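Long-range contacts in AlyGC (Glaciecola chathamensis, PDB 5GKD), which degrades alginate, probably by eliminative cleavage as a lyase of polysaccharide lyase family 6, and binds a calcium ion: residues I575-S580 with L607-S612; V36-K41 with L73-L78; L310-T315 with N340-L345; E504-G509 with R533-P538. All coordinates share one frame; numbering follows the deposited sequence.

Interaction 1: residues I575-S580 with L607-S612; sequences IEVQDS and LTIENS
Glu610 O is gripped by two donors. Asp579 N reaches Glu610 O across the contact at 3.1 Å, in the carbonyl plane. Ser612 OG folds back over its own chain and binds Glu610 O from above that plane. With OG anti to the carbonyl carbon (chi1 -66°), Ser612 can also accept Ser580 N, at 3.2 Å from Ser612 OG. Ser580 OG repeats the fold-back on Gln578 O.

The amide of Gln578 joins two glutamates. Gln578 NE2 donates almost straight to Glu610 OE1, at 2.8 Å and 169°. Glu610 OE1 receives it on its anti lone pair. Gln578 NE2 also donates to Glu576 OE1 at 3.1 Å, from above the carboxylate plane. The shared amide probably eases the like charges of the two acids. Glu610 OE2 is held by Asn641 of the next strand.

The face with Ile575, Val577, Leu607 and Ile609 is apolar. Val577 and Ile609 lie side by side, with Val577 CB 3.9 Å from Ile609 CG1. Ile575 CG2 meets Leu607 CD2 at 4.1 Å. Phe590 covers Ile575, Val577 and Ile609.

The backbones run parallel and in register. Thr608 N binds Ile575 O, Val577 N binds Thr608 O at 2.7 Å, and Glu610 N binds Val577 O. Asp579 and Asn611 then turn both chains with positive phi. Strands paired in register and turning at matching places are typical of successive coils of a parallel beta-helix.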
loop_
_atom_site.group_PDB
_atom_site.type_symbol
_atom_site.label_atom_id
_atom_site.label_comp_id
_atom_site.label_asym_id
_atom_site.label_seq_id
_atom_site.Cartn_x
_atom_site.Cartn_y
_atom_site.Cartn_z
ATOM N N ILE A 575 -16.618 -5.697 11.308
ATOM C CA ILE A 575 -16.457 -7.082 10.897
ATOM C C ILE A 575 -17.200 -7.916 11.929
ATOM O O ILE A 575 -16.906 -7.827 13.126
ATOM C CB ILE A 575 -14.977 -7.484 10.816
ATOM C CG1 ILE A 575 -14.274 -6.652 9.747
ATOM C CG2 ILE A 575 -14.826 -8.954 10.502
ATOM C CD1 ILE A 575 -12.774 -6.699 9.852
ATOM N N GLU A 576 -18.182 -8.692 11.480
ATOM C CA GLU A 576 -19.007 -9.486 12.383
ATOM C C GLU A 576 -19.031 -10.946 11.951
ATOM O O GLU A 576 -19.394 -11.253 10.813
ATOM C CB GLU A 576 -20.430 -8.945 12.444
ATOM C CG GLU A 576 -21.039 -9.167 13.807
ATOM C CD GLU A 576 -22.526 -9.324 13.772
ATOM O OE1 GLU A 576 -23.137 -9.268 14.864
ATOM O OE2 GLU A 576 -23.075 -9.503 12.661
ATOM N N VAL A 577 -18.664 -11.836 12.867
ATOM C CA VAL A 577 -18.641 -13.276 12.640
ATOM C C VAL A 577 -19.570 -13.931 13.656
ATOM O O VAL A 577 -19.371 -13.785 14.871
ATOM C CB VAL A 577 -17.222 -13.848 12.758
ATOM C CG1 VAL A 577 -17.234 -15.338 12.530
ATOM C CG2 VAL A 577 -16.278 -13.153 11.767
ATOM N N GLN A 578 -20.583 -14.649 13.162
ATOM C CA GLN A 578 -21.562 -15.339 14.003
ATOM C C GLN A 578 -21.697 -16.786 13.549
ATOM O O GLN A 578 -21.817 -17.049 12.346
ATOM C CB GLN A 578 -22.942 -14.670 13.948
ATOM C CG GLN A 578 -23.005 -13.243 14.431
ATOM C CD GLN A 578 -22.798 -13.121 15.924
ATOM O OE1 GLN A 578 -22.918 -14.098 16.662
ATOM N NE2 GLN A 578 -22.483 -11.918 16.381
ATOM N N ASP A 579 -21.675 -17.717 14.506
ATOM C CA ASP A 579 -22.076 -19.108 14.256
ATOM C C ASP A 579 -21.341 -19.712 13.061
ATOM O O ASP A 579 -21.955 -20.262 12.153
ATOM C CB ASP A 579 -23.595 -19.199 14.042
ATOM C CG ASP A 579 -24.387 -18.486 15.133
ATOM O OD1 ASP A 579 -24.240 -18.863 16.304
ATOM O OD2 ASP A 579 -25.145 -17.539 14.828
ATOM N N SER A 580 -20.012 -19.600 13.053
ATOM C CA SER A 580 -19.218 -20.000 11.897
ATOM C C SER A 580 -18.041 -20.865 12.330
ATOM O O SER A 580 -17.581 -20.797 13.473
ATOM C CB SER A 580 -18.722 -18.765 11.103
ATOM O OG SER A 580 -19.817 -18.047 10.548
ATOM N N LEU A 607 -14.967 -5.189 15.841
ATOM C CA LEU A 607 -14.694 -6.586 15.530
ATOM C C LEU A 607 -15.496 -7.453 16.493
ATOM O O LEU A 607 -15.277 -7.387 17.708
ATOM C CB LEU A 607 -13.205 -6.885 15.687
ATOM C CG LEU A 607 -12.507 -7.991 14.913
ATOM C CD1 LEU A 607 -11.441 -8.623 15.769
ATOM C CD2 LEU A 607 -13.429 -9.010 14.318
ATOM N N THR A 608 -16.403 -8.270 15.961
ATOM C CA THR A 608 -17.238 -9.140 16.785
ATOM C C THR A 608 -17.171 -10.575 16.275
ATOM O O THR A 608 -17.410 -10.820 15.091
ATOM C CB THR A 608 -18.697 -8.661 16.804
ATOM O OG1 THR A 608 -18.770 -7.386 17.435
ATOM C CG2 THR A 608 -19.567 -9.632 17.595
ATOM N N ILE A 609 -16.845 -11.517 17.163
ATOM C CA ILE A 609 -16.838 -12.953 16.855
ATOM C C ILE A 609 -17.583 -13.662 17.975
ATOM O O ILE A 609 -17.109 -13.685 19.114
ATOM C CB ILE A 609 -15.419 -13.528 16.719
ATOM C CG1 ILE A 609 -14.658 -12.880 15.573
ATOM C CG2 ILE A 609 -15.467 -15.018 16.478
ATOM C CD1 ILE A 609 -13.245 -13.410 15.438
ATOM N N GLU A 610 -18.732 -14.260 17.660
ATOM C CA GLU A 610 -19.518 -14.964 18.668
ATOM C C GLU A 610 -19.986 -16.323 18.154
ATOM O O GLU A 610 -20.225 -16.504 16.961
ATOM C CB GLU A 610 -20.739 -14.140 19.106
ATOM C CG GLU A 610 -20.401 -12.856 19.824
ATOM C CD GLU A 610 -21.635 -12.029 20.135
ATOM O OE1 GLU A 610 -22.373 -11.682 19.189
ATOM O OE2 GLU A 610 -21.876 -11.741 21.327
ATOM N N ASN A 611 -20.121 -17.275 19.085
ATOM C CA ASN A 611 -20.746 -18.575 18.826
ATOM C C ASN A 611 -20.070 -19.311 17.679
ATOM O O ASN A 611 -20.717 -19.987 16.883
ATOM C CB ASN A 611 -22.241 -18.424 18.544
ATOM C CG ASN A 611 -22.998 -17.801 19.706
ATOM O OD1 ASN A 611 -22.763 -18.138 20.875
ATOM N ND2 ASN A 611 -23.906 -16.880 19.391
ATOM N N SER A 612 -18.763 -19.170 17.585
ATOM C CA SER A 612 -18.038 -19.684 16.443
ATOM C C SER A 612 -16.984 -20.667 16.917
ATOM O O SER A 612 -16.728 -20.808 18.111
ATOM C CB SER A 612 -17.413 -18.535 15.642
ATOM O OG SER A 612 -18.442 -17.745 15.077
HETATM O O HOH W 1 -18.771 -6.078 14.506
#

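Interaction 2: residues V36-K41 with L73-L78; sequences VLFEAK and LIVSGL
Leu73 and Phe38 bury the most surface here, and their side chains slide past each other in opposite directions. The ring touches through CD2 and CE2, and its neighbours approach obliquely. Phe38 CE2 lies 3.7 Å from Leu73 CB, and Phe38 CD2 lies 3.6 Å from Val75 CG2. Phe38 CG stands opposite the backbone N (chi1 -172°), which carries the ring across to the 73-76 strand. Phe38 CE2 also comes within 3.6 Å of Ile74 O.

Leu73 answers with both methyls. Leu73 CD1 rests 3.6 Å from Phe38 O. Leu73 CD2 sits 3.8 Å from Ala40 CB and 3.5 Å from Ala40 O. The leucine thus lies along the 38-40 backbone while its CB touches the ring at CE2. Shortened to alanine, Leu73 would keep its CB contact with the ring, but a gap would probably open beside Ala40 and at Phe38 O.

The axes of segments 36-41 and 73-76 come within 8.5 Å, at 144° between their directions. They belong to different faces of the beta-helix, so the contact spans its interior. Strand 36-41 bonds instead to Arg67 and Ala69 of strand 65-69. Tyr11 and Leu15 of helix 8-17 also pack on Phe38. The side chains that meet are apolar and otherwise rest on backbone carbonyls, so the two faces are joined here by shape and hydrophobic burial.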
loop_
_atom_site.group_PDB
_atom_site.type_symbol
_atom_site.label_atom_id
_atom_site.label_comp_id
_atom_site.label_asym_id
_atom_site.label_seq_id
_atom_site.Cartn_x
_atom_site.Cartn_y
_atom_site.Cartn_z
ATOM N N VAL A 36 -11.686 27.098 -10.592
ATOM C CA VAL A 36 -12.301 28.413 -10.704
ATOM C C VAL A 36 -11.562 29.382 -9.795
ATOM O O VAL A 36 -11.458 29.151 -8.591
ATOM C CB VAL A 36 -13.791 28.363 -10.336
ATOM C CG1 VAL A 36 -14.403 29.753 -10.412
ATOM C CG2 VAL A 36 -14.536 27.368 -11.227
ATOM N N LEU A 37 -11.050 30.468 -10.363
ATOM C CA LEU A 37 -10.513 31.579 -9.588
ATOM C C LEU A 37 -11.442 32.758 -9.826
ATOM O O LEU A 37 -11.437 33.351 -10.910
ATOM C CB LEU A 37 -9.071 31.912 -9.973
ATOM C CG LEU A 37 -8.453 33.164 -9.324
ATOM C CD1 LEU A 37 -8.574 33.100 -7.814
ATOM C CD2 LEU A 37 -6.991 33.363 -9.735
ATOM N N PHE A 38 -12.263 33.062 -8.821
ATOM C CA PHE A 38 -13.249 34.135 -8.867
ATOM C C PHE A 38 -12.630 35.318 -8.140
ATOM O O PHE A 38 -12.772 35.469 -6.928
ATOM C CB PHE A 38 -14.554 33.700 -8.218
ATOM C CG PHE A 38 -15.678 34.684 -8.392
ATOM C CD1 PHE A 38 -15.833 35.380 -9.571
ATOM C CD2 PHE A 38 -16.587 34.888 -7.387
ATOM C CE1 PHE A 38 -16.877 36.270 -9.719
ATOM C CE2 PHE A 38 -17.638 35.772 -7.541
ATOM C CZ PHE A 38 -17.780 36.463 -8.691
ATOM N N GLU A 39 -11.932 36.156 -8.891
ATOM C CA GLU A 39 -11.163 37.264 -8.340
ATOM C C GLU A 39 -11.679 38.533 -8.987
ATOM O O GLU A 39 -11.452 38.764 -10.184
ATOM C CB GLU A 39 -9.663 37.083 -8.582
ATOM C CG GLU A 39 -8.844 38.307 -8.194
ATOM C CD GLU A 39 -7.371 38.020 -8.113
ATOM O OE1 GLU A 39 -6.693 38.649 -7.276
ATOM O OE2 GLU A 39 -6.891 37.170 -8.891
ATOM N N ALA A 40 -12.381 39.331 -8.194
ATOM C CA ALA A 40 -13.064 40.519 -8.661
ATOM C C ALA A 40 -13.326 41.416 -7.460
ATOM O O ALA A 40 -13.060 41.058 -6.311
ATOM C CB ALA A 40 -14.368 40.156 -9.376
ATOM N N LYS A 41 -13.864 42.595 -7.737
ATOM C CA LYS A 41 -14.164 43.556 -6.685
ATOM C C LYS A 41 -15.553 44.108 -6.947
ATOM O O LYS A 41 -15.740 45.002 -7.772
ATOM C CB LYS A 41 -13.133 44.665 -6.629
ATOM C CG LYS A 41 -11.740 44.147 -6.321
ATOM C CD LYS A 41 -11.248 44.508 -4.904
ATOM C CE LYS A 41 -9.845 44.020 -4.624
ATOM N NZ LYS A 41 -8.851 44.505 -5.607
ATOM N N LEU A 73 -18.149 39.637 -3.227
ATOM C CA LEU A 73 -18.452 38.579 -4.176
ATOM C C LEU A 73 -19.538 37.672 -3.616
ATOM O O LEU A 73 -19.680 37.525 -2.400
ATOM C CB LEU A 73 -17.204 37.743 -4.483
ATOM C CG LEU A 73 -15.954 38.576 -4.783
ATOM C CD1 LEU A 73 -14.720 37.681 -4.909
ATOM C CD2 LEU A 73 -16.146 39.424 -6.049
ATOM N N ILE A 74 -20.288 37.052 -4.520
ATOM C CA ILE A 74 -21.256 36.020 -4.177
ATOM C C ILE A 74 -21.087 34.855 -5.145
ATOM O O ILE A 74 -20.994 35.065 -6.355
ATOM C CB ILE A 74 -22.696 36.544 -4.244
ATOM C CG1 ILE A 74 -22.854 37.793 -3.375
ATOM C CG2 ILE A 74 -23.653 35.452 -3.813
ATOM C CD1 ILE A 74 -24.252 38.366 -3.434
ATOM N N VAL A 75 -21.042 33.633 -4.621
ATOM C CA VAL A 75 -21.023 32.421 -5.434
ATOM C C VAL A 75 -22.212 31.557 -5.028
ATOM O O VAL A 75 -22.412 31.306 -3.834
ATOM C CB VAL A 75 -19.714 31.637 -5.259
ATOM C CG1 VAL A 75 -19.754 30.375 -6.104
ATOM C CG2 VAL A 75 -18.514 32.481 -5.621
ATOM N N SER A 76 -22.991 31.089 -6.008
ATOM C CA SER A 76 -24.180 30.314 -5.668
ATOM C C SER A 76 -24.561 29.338 -6.773
ATOM O O SER A 76 -24.235 29.524 -7.945
ATOM C CB SER A 76 -25.376 31.218 -5.365
ATOM O OG SER A 76 -25.821 31.879 -6.526
ATOM N N GLY A 77 -25.276 28.295 -6.373
ATOM C CA GLY A 77 -25.917 27.415 -7.335
ATOM C C GLY A 77 -24.989 26.493 -8.085
ATOM O O GLY A 77 -25.168 26.299 -9.293
ATOM N N LEU A 78 -23.998 25.922 -7.403
ATOM C CA LEU A 78 -23.064 24.973 -7.996
ATOM C C LEU A 78 -23.105 23.662 -7.223
ATOM O O LEU A 78 -23.408 23.635 -6.024
ATOM C CB LEU A 78 -21.622 25.524 -7.987
ATOM C CG LEU A 78 -21.398 26.948 -8.513
ATOM C CD1 LEU A 78 -19.949 27.376 -8.336
ATOM C CD2 LEU A 78 -21.836 27.029 -9.976
#

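Interaction 3: residues L310-T315 with N340-L345; sequences LIENNT and NMNNNL
Asn344 places both ends of its amide on the neighbouring coil. Asn344 OD1 accepts Asn314 N at 2.8 Å and Asn314 ND2 at 3.1 Å. The second of these bonds is the more bent, at 137°. Asn344 ND2 donates nearly straight to Ile311 O, at 2.9 Å and 171°. That acceptor lies in the amide plane of Asn344, but the donor stands above the carbonyl plane of Ile311. Asn342 N reaches the same Ile311 O at 3.0 Å, from the opposite face. One carbonyl therefore serves the strand pairing and the asparagine together. A leucine at Asn344 would probably leave Asn314 N without its acceptor and cost Ile311 O one of its two donors.

The amides of Asn314 and Asn344 lie side by side, their planes 8° apart. Asn314 makes the equivalent bonds one coil back: its OD1 accepts Asn275 N and its ND2 donates to Ile272 O. One coil on, Asn369 does the same for Asn344 N and Met341 O.

Backbone bonds satisfy much of the rest. Ile311 N binds Asn340 O at 2.9 Å, Asn313 N binds Asn342 O at 3.2 Å, and Leu345 N binds Asn314 O. Asn313 ND2 and Thr315 OG1 look outside the pair, to Gly409 O and Val410 N.

Ile311 CB meets Met341 CG at 4.1 Å on the buried face, where Val291 and Leu289 of strand 289-292 pack against them. Strands 271-278 and 364-372 flank the pair on its two sides, continuing the parallel stacking of the beta-helix.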
loop_
_atom_site.group_PDB
_atom_site.type_symbol
_atom_site.label_atom_id
_atom_site.label_comp_id
_atom_site.label_asym_id
_atom_site.label_seq_id
_atom_site.Cartn_x
_atom_site.Cartn_y
_atom_site.Cartn_z
ATOM N N LEU A 310 -18.921 28.660 32.988
ATOM C CA LEU A 310 -20.277 28.951 33.450
ATOM C C LEU A 310 -21.242 28.046 32.695
ATOM O O LEU A 310 -21.380 28.155 31.471
ATOM C CB LEU A 310 -20.619 30.423 33.233
ATOM C CG LEU A 310 -21.694 31.152 34.050
ATOM C CD1 LEU A 310 -22.595 31.906 33.094
ATOM C CD2 LEU A 310 -22.507 30.280 34.999
ATOM N N ILE A 311 -21.901 27.156 33.415
ATOM C CA ILE A 311 -22.741 26.116 32.827
ATOM C C ILE A 311 -24.135 26.289 33.428
ATOM O O ILE A 311 -24.385 25.841 34.550
ATOM C CB ILE A 311 -22.172 24.713 33.096
ATOM C CG1 ILE A 311 -20.713 24.638 32.633
ATOM C CG2 ILE A 311 -23.009 23.653 32.435
ATOM C CD1 ILE A 311 -20.011 23.327 32.885
ATOM N N GLU A 312 -25.051 26.946 32.713
ATOM C CA GLU A 312 -26.340 27.229 33.324
ATOM C C GLU A 312 -27.486 27.002 32.354
ATOM O O GLU A 312 -27.335 27.114 31.139
ATOM C CB GLU A 312 -26.401 28.664 33.906
ATOM C CG GLU A 312 -26.596 29.760 32.894
ATOM C CD GLU A 312 -26.177 31.131 33.410
ATOM O OE1 GLU A 312 -25.973 31.294 34.643
ATOM O OE2 GLU A 312 -26.032 32.033 32.556
ATOM N N ASN A 313 -28.636 26.651 32.922
ATOM C CA ASN A 313 -29.893 26.489 32.182
ATOM C C ASN A 313 -29.787 25.511 31.016
ATOM O O ASN A 313 -30.449 25.672 29.995
ATOM C CB ASN A 313 -30.411 27.841 31.710
ATOM C CG ASN A 313 -30.903 28.681 32.866
ATOM O OD1 ASN A 313 -30.206 29.560 33.345
ATOM N ND2 ASN A 313 -32.104 28.379 33.339
ATOM N N ASN A 314 -28.990 24.469 31.169
ATOM C CA ASN A 314 -29.013 23.377 30.219
ATOM C C ASN A 314 -29.955 22.270 30.684
ATOM O O ASN A 314 -30.142 22.032 31.880
ATOM C CB ASN A 314 -27.595 22.844 30.014
ATOM C CG ASN A 314 -26.648 23.936 29.591
ATOM O OD1 ASN A 314 -26.732 24.443 28.467
ATOM N ND2 ASN A 314 -25.789 24.360 30.502
ATOM N N THR A 315 -30.560 21.598 29.721
ATOM C CA THR A 315 -31.436 20.469 29.985
ATOM C C THR A 315 -30.752 19.206 29.499
ATOM O O THR A 315 -30.286 19.149 28.360
ATOM C CB THR A 315 -32.783 20.637 29.291
ATOM O OG1 THR A 315 -33.498 21.704 29.914
ATOM C CG2 THR A 315 -33.579 19.334 29.373
ATOM N N ASN A 340 -18.752 27.535 37.744
ATOM C CA ASN A 340 -20.110 27.546 38.284
ATOM C C ASN A 340 -21.049 26.753 37.393
ATOM O O ASN A 340 -21.075 26.960 36.181
ATOM C CB ASN A 340 -20.634 28.979 38.423
ATOM C CG ASN A 340 -19.941 29.746 39.540
ATOM O OD1 ASN A 340 -20.323 29.635 40.705
ATOM N ND2 ASN A 340 -18.908 30.498 39.195
ATOM N N MET A 341 -21.859 25.886 38.003
ATOM C CA MET A 341 -22.880 25.118 37.298
ATOM C C MET A 341 -24.216 25.283 38.026
ATOM O O MET A 341 -24.400 24.728 39.117
ATOM C CB MET A 341 -22.473 23.647 37.201
ATOM C CG MET A 341 -23.461 22.794 36.454
ATOM S SD MET A 341 -22.734 21.289 35.776
ATOM C CE MET A 341 -24.218 20.476 35.186
ATOM N N ASN A 342 -25.151 26.021 37.415
ATOM C CA ASN A 342 -26.381 26.457 38.070
ATOM C C ASN A 342 -27.590 26.267 37.167
ATOM O O ASN A 342 -27.487 26.352 35.942
ATOM C CB ASN A 342 -26.365 27.945 38.446
ATOM C CG ASN A 342 -25.032 28.413 38.931
ATOM O OD1 ASN A 342 -24.482 27.862 39.880
ATOM N ND2 ASN A 342 -24.487 29.431 38.277
ATOM N N ASN A 343 -28.752 26.069 37.796
ATOM C CA ASN A 343 -30.057 26.131 37.134
ATOM C C ASN A 343 -30.177 25.151 35.971
ATOM O O ASN A 343 -30.941 25.375 35.036
ATOM C CB ASN A 343 -30.368 27.557 36.682
ATOM C CG ASN A 343 -30.469 28.511 37.849
ATOM O OD1 ASN A 343 -29.502 29.175 38.205
ATOM N ND2 ASN A 343 -31.640 28.569 38.466
ATOM N N ASN A 344 -29.439 24.053 36.033
ATOM C CA ASN A 344 -29.549 22.996 35.048
ATOM C C ASN A 344 -30.623 21.986 35.454
ATOM O O ASN A 344 -31.049 21.914 36.606
ATOM C CB ASN A 344 -28.192 22.316 34.852
ATOM C CG ASN A 344 -27.127 23.294 34.333
ATOM O OD1 ASN A 344 -27.136 23.664 33.165
ATOM N ND2 ASN A 344 -26.249 23.737 35.207
ATOM N N LEU A 345 -31.053 21.196 34.482
ATOM C CA LEU A 345 -32.093 20.199 34.675
ATOM C C LEU A 345 -31.594 18.876 34.127
ATOM O O LEU A 345 -31.254 18.776 32.943
ATOM C CB LEU A 345 -33.397 20.615 33.990
ATOM C CG LEU A 345 -34.500 19.557 33.896
ATOM C CD1 LEU A 345 -35.103 19.229 35.243
ATOM C CD2 LEU A 345 -35.598 20.018 32.949
#

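Interaction 4: residues E504-G509 with R533-P538; sequences EINNKG and RTTRLP
Glu504 extends with CG opposite its backbone N (chi1 172°), while Arg533 holds CG between its N and carbonyl carbon (chi1 65°) and runs straight to NE. These torsions bring the two charged ends together on the same face of two adjoining strands. Arg533 NH1 and Glu504 OE1 form a salt bridge at 2.9 Å. The oxygen uses its anti lone pair, and the two flat groups are turned 72° against each other, so they meet through one nitrogen and one oxygen.

Arg533 NH1 also donates to Thr534 O at 3.1 Å, and Arg533 NE donates to Thr501 OG1. Arg536 NH1 lies 3.3 Å above the Arg533 guanidinium plane, a like-charged approach that carboxylates nearby probably offset. Both arginines form long, weak ion pairs with Glu121 of the second subunit. A water accepts from Arg536 N at 2.9 Å and donates to Glu504 OE1 at 3.0 Å, which gives that oxygen a second donor.

Strands 503-505 and 530-534 pair in parallel, as neighbouring coils of the C-terminal beta-helix. Ile505 N donates to Arg533 O at 2.8 Å. Thr535 N reaches Ile505 O at 2.7 Å from above the carbonyl plane, as the second strand ends. Beyond it, Thr535 OG1 accepts Leu537 N at 3.1 Å in an ST turn. Segment 504-509 leaves through a type II beta turn from Asn506 to Gly509.

Arg533 and Glu504 offset one another's charge within the chain. Arg536 makes this a charged patch at the subunit boundary, where the second copy probably adds only a weak counter-charge.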
loop_
_atom_site.group_PDB
_atom_site.type_symbol
_atom_site.label_atom_id
_atom_site.label_comp_id
_atom_site.label_asym_id
_atom_site.label_seq_id
_atom_site.Cartn_x
_atom_site.Cartn_y
_atom_site.Cartn_z
ATOM N N GLU A 504 -12.263 -10.138 -3.162
ATOM C CA GLU A 504 -11.612 -8.851 -2.980
ATOM C C GLU A 504 -12.680 -7.784 -2.784
ATOM O O GLU A 504 -13.637 -7.710 -3.557
ATOM C CB GLU A 504 -10.747 -8.511 -4.194
ATOM C CG GLU A 504 -10.177 -7.120 -4.187
ATOM C CD GLU A 504 -9.486 -6.774 -5.494
ATOM O OE1 GLU A 504 -8.242 -6.812 -5.544
ATOM O OE2 GLU A 504 -10.194 -6.469 -6.476
ATOM N N ILE A 505 -12.526 -6.971 -1.752
ATOM C CA ILE A 505 -13.486 -5.922 -1.440
ATOM C C ILE A 505 -12.903 -4.594 -1.919
ATOM O O ILE A 505 -11.889 -4.122 -1.399
ATOM C CB ILE A 505 -13.834 -5.891 0.055
ATOM C CG1 ILE A 505 -14.331 -7.264 0.508
ATOM C CG2 ILE A 505 -14.889 -4.817 0.338
ATOM C CD1 ILE A 505 -14.603 -7.372 2.016
ATOM N N ASN A 506 -13.549 -4.005 -2.917
ATOM C CA ASN A 506 -13.197 -2.719 -3.496
ATOM C C ASN A 506 -14.065 -1.617 -2.913
ATOM O O ASN A 506 -15.014 -1.869 -2.173
ATOM C CB ASN A 506 -13.372 -2.748 -5.017
ATOM C CG ASN A 506 -12.348 -3.627 -5.714
ATOM O OD1 ASN A 506 -12.690 -4.526 -6.490
ATOM N ND2 ASN A 506 -11.085 -3.367 -5.451
ATOM N N ASN A 507 -13.742 -0.375 -3.288
ATOM C CA ASN A 507 -14.582 0.763 -2.953
ATOM C C ASN A 507 -16.035 0.458 -3.268
ATOM O O ASN A 507 -16.349 -0.060 -4.340
ATOM C CB ASN A 507 -14.129 2.001 -3.726
ATOM C CG ASN A 507 -12.828 2.556 -3.205
ATOM O OD1 ASN A 507 -12.551 2.494 -2.009
ATOM N ND2 ASN A 507 -12.021 3.099 -4.095
ATOM N N LYS A 508 -16.916 0.764 -2.312
ATOM C CA LYS A 508 -18.363 0.595 -2.378
ATOM C C LYS A 508 -18.759 -0.857 -2.138
ATOM O O LYS A 508 -19.949 -1.149 -2.023
ATOM C CB LYS A 508 -18.966 1.095 -3.707
ATOM C CG LYS A 508 -18.541 2.544 -4.030
ATOM C CD LYS A 508 -18.893 2.984 -5.433
ATOM C CE LYS A 508 -20.377 3.003 -5.615
ATOM N NZ LYS A 508 -20.996 3.723 -4.479
ATOM N N GLY A 509 -17.805 -1.774 -2.028
ATOM C CA GLY A 509 -18.133 -3.143 -1.694
ATOM C C GLY A 509 -18.414 -3.307 -0.208
ATOM O O GLY A 509 -17.733 -2.739 0.647
ATOM N N ARG A 533 -10.067 -10.418 1.327
ATOM C CA ARG A 533 -9.243 -9.244 1.581
ATOM C C ARG A 533 -9.910 -8.039 0.947
ATOM O O ARG A 533 -10.799 -8.175 0.104
ATOM C CB ARG A 533 -7.813 -9.416 1.030
ATOM C CG ARG A 533 -7.699 -9.540 -0.498
ATOM C CD ARG A 533 -6.237 -9.516 -0.994
ATOM N NE ARG A 533 -6.146 -9.909 -2.397
ATOM C CZ ARG A 533 -6.425 -9.107 -3.425
ATOM N NH1 ARG A 533 -6.790 -7.844 -3.211
ATOM N NH2 ARG A 533 -6.329 -9.550 -4.669
ATOM N N THR A 534 -9.480 -6.856 1.378
ATOM C CA THR A 534 -9.777 -5.657 0.623
ATOM C C THR A 534 -8.884 -5.604 -0.608
ATOM O O THR A 534 -7.887 -6.315 -0.710
ATOM C CB THR A 534 -9.565 -4.386 1.461
ATOM O OG1 THR A 534 -8.173 -4.209 1.736
ATOM C CG2 THR A 534 -10.337 -4.453 2.762
ATOM N N THR A 535 -9.232 -4.717 -1.537
ATOM C CA THR A 535 -8.263 -4.303 -2.543
ATOM C C THR A 535 -6.974 -3.843 -1.871
ATOM O O THR A 535 -6.971 -3.389 -0.724
ATOM C CB THR A 535 -8.820 -3.173 -3.415
ATOM O OG1 THR A 535 -7.832 -2.752 -4.361
ATOM C CG2 THR A 535 -9.225 -1.983 -2.572
ATOM N N ARG A 536 -5.869 -3.969 -2.593
ATOM C CA ARG A 536 -4.604 -3.450 -2.112
ATOM C C ARG A 536 -4.341 -2.029 -2.594
ATOM O O ARG A 536 -3.356 -1.410 -2.175
ATOM C CB ARG A 536 -3.474 -4.390 -2.519
ATOM C CG ARG A 536 -3.668 -5.814 -1.976
ATOM C CD ARG A 536 -2.463 -6.657 -2.263
ATOM N NE ARG A 536 -2.553 -8.013 -1.744
ATOM C CZ ARG A 536 -2.810 -9.078 -2.497
ATOM N NH1 ARG A 536 -3.033 -8.934 -3.788
ATOM N NH2 ARG A 536 -2.849 -10.284 -1.954
ATOM N N LEU A 537 -5.191 -1.509 -3.448
ATOM C CA LEU A 537 -5.171 -0.085 -3.722
ATOM C C LEU A 537 -5.745 0.632 -2.508
ATOM O O LEU A 537 -6.758 0.179 -1.965
ATOM C CB LEU A 537 -5.969 0.233 -4.977
ATOM C CG LEU A 537 -5.270 -0.068 -6.309
ATOM C CD1 LEU A 537 -5.068 -1.561 -6.552
ATOM C CD2 LEU A 537 -6.047 0.545 -7.473
ATOM N N PRO A 538 -5.101 1.691 -2.007
ATOM C CA PRO A 538 -5.663 2.428 -0.870
ATOM C C PRO A 538 -7.097 2.816 -1.181
ATOM O O PRO A 538 -7.398 3.331 -2.263
ATOM C CB PRO A 538 -4.756 3.661 -0.746
ATOM C CG PRO A 538 -3.520 3.330 -1.475
ATOM C CD PRO A 538 -3.924 2.366 -2.572
HETATM O O HOH W 2 -5.728 -5.200 -5.261
HETATM O O HOH W 3 -9.783 4.632 -3.780
#

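Interactions 1, 3 and 4 each join neighbouring parallel strands of successive coils. Interaction 2 instead spans the interior between two faces. Interactions 2 and 3 belong to the N-terminal beta-helix, with centres about 44 Å apart. Interactions 1 and 4 belong to the C-terminal one, about 21 Å apart between centres. Their chemistry follows their place. Interaction 2 is apolar packing beside helix 8-17. Interactions 1 and 3 pair an apolar inner face with polar side chains at the turn, serines in one and asparagines in the other. Interaction 4 has the largest share of buried residues and alone carries a salt bridge; it alone also meets the second subunit.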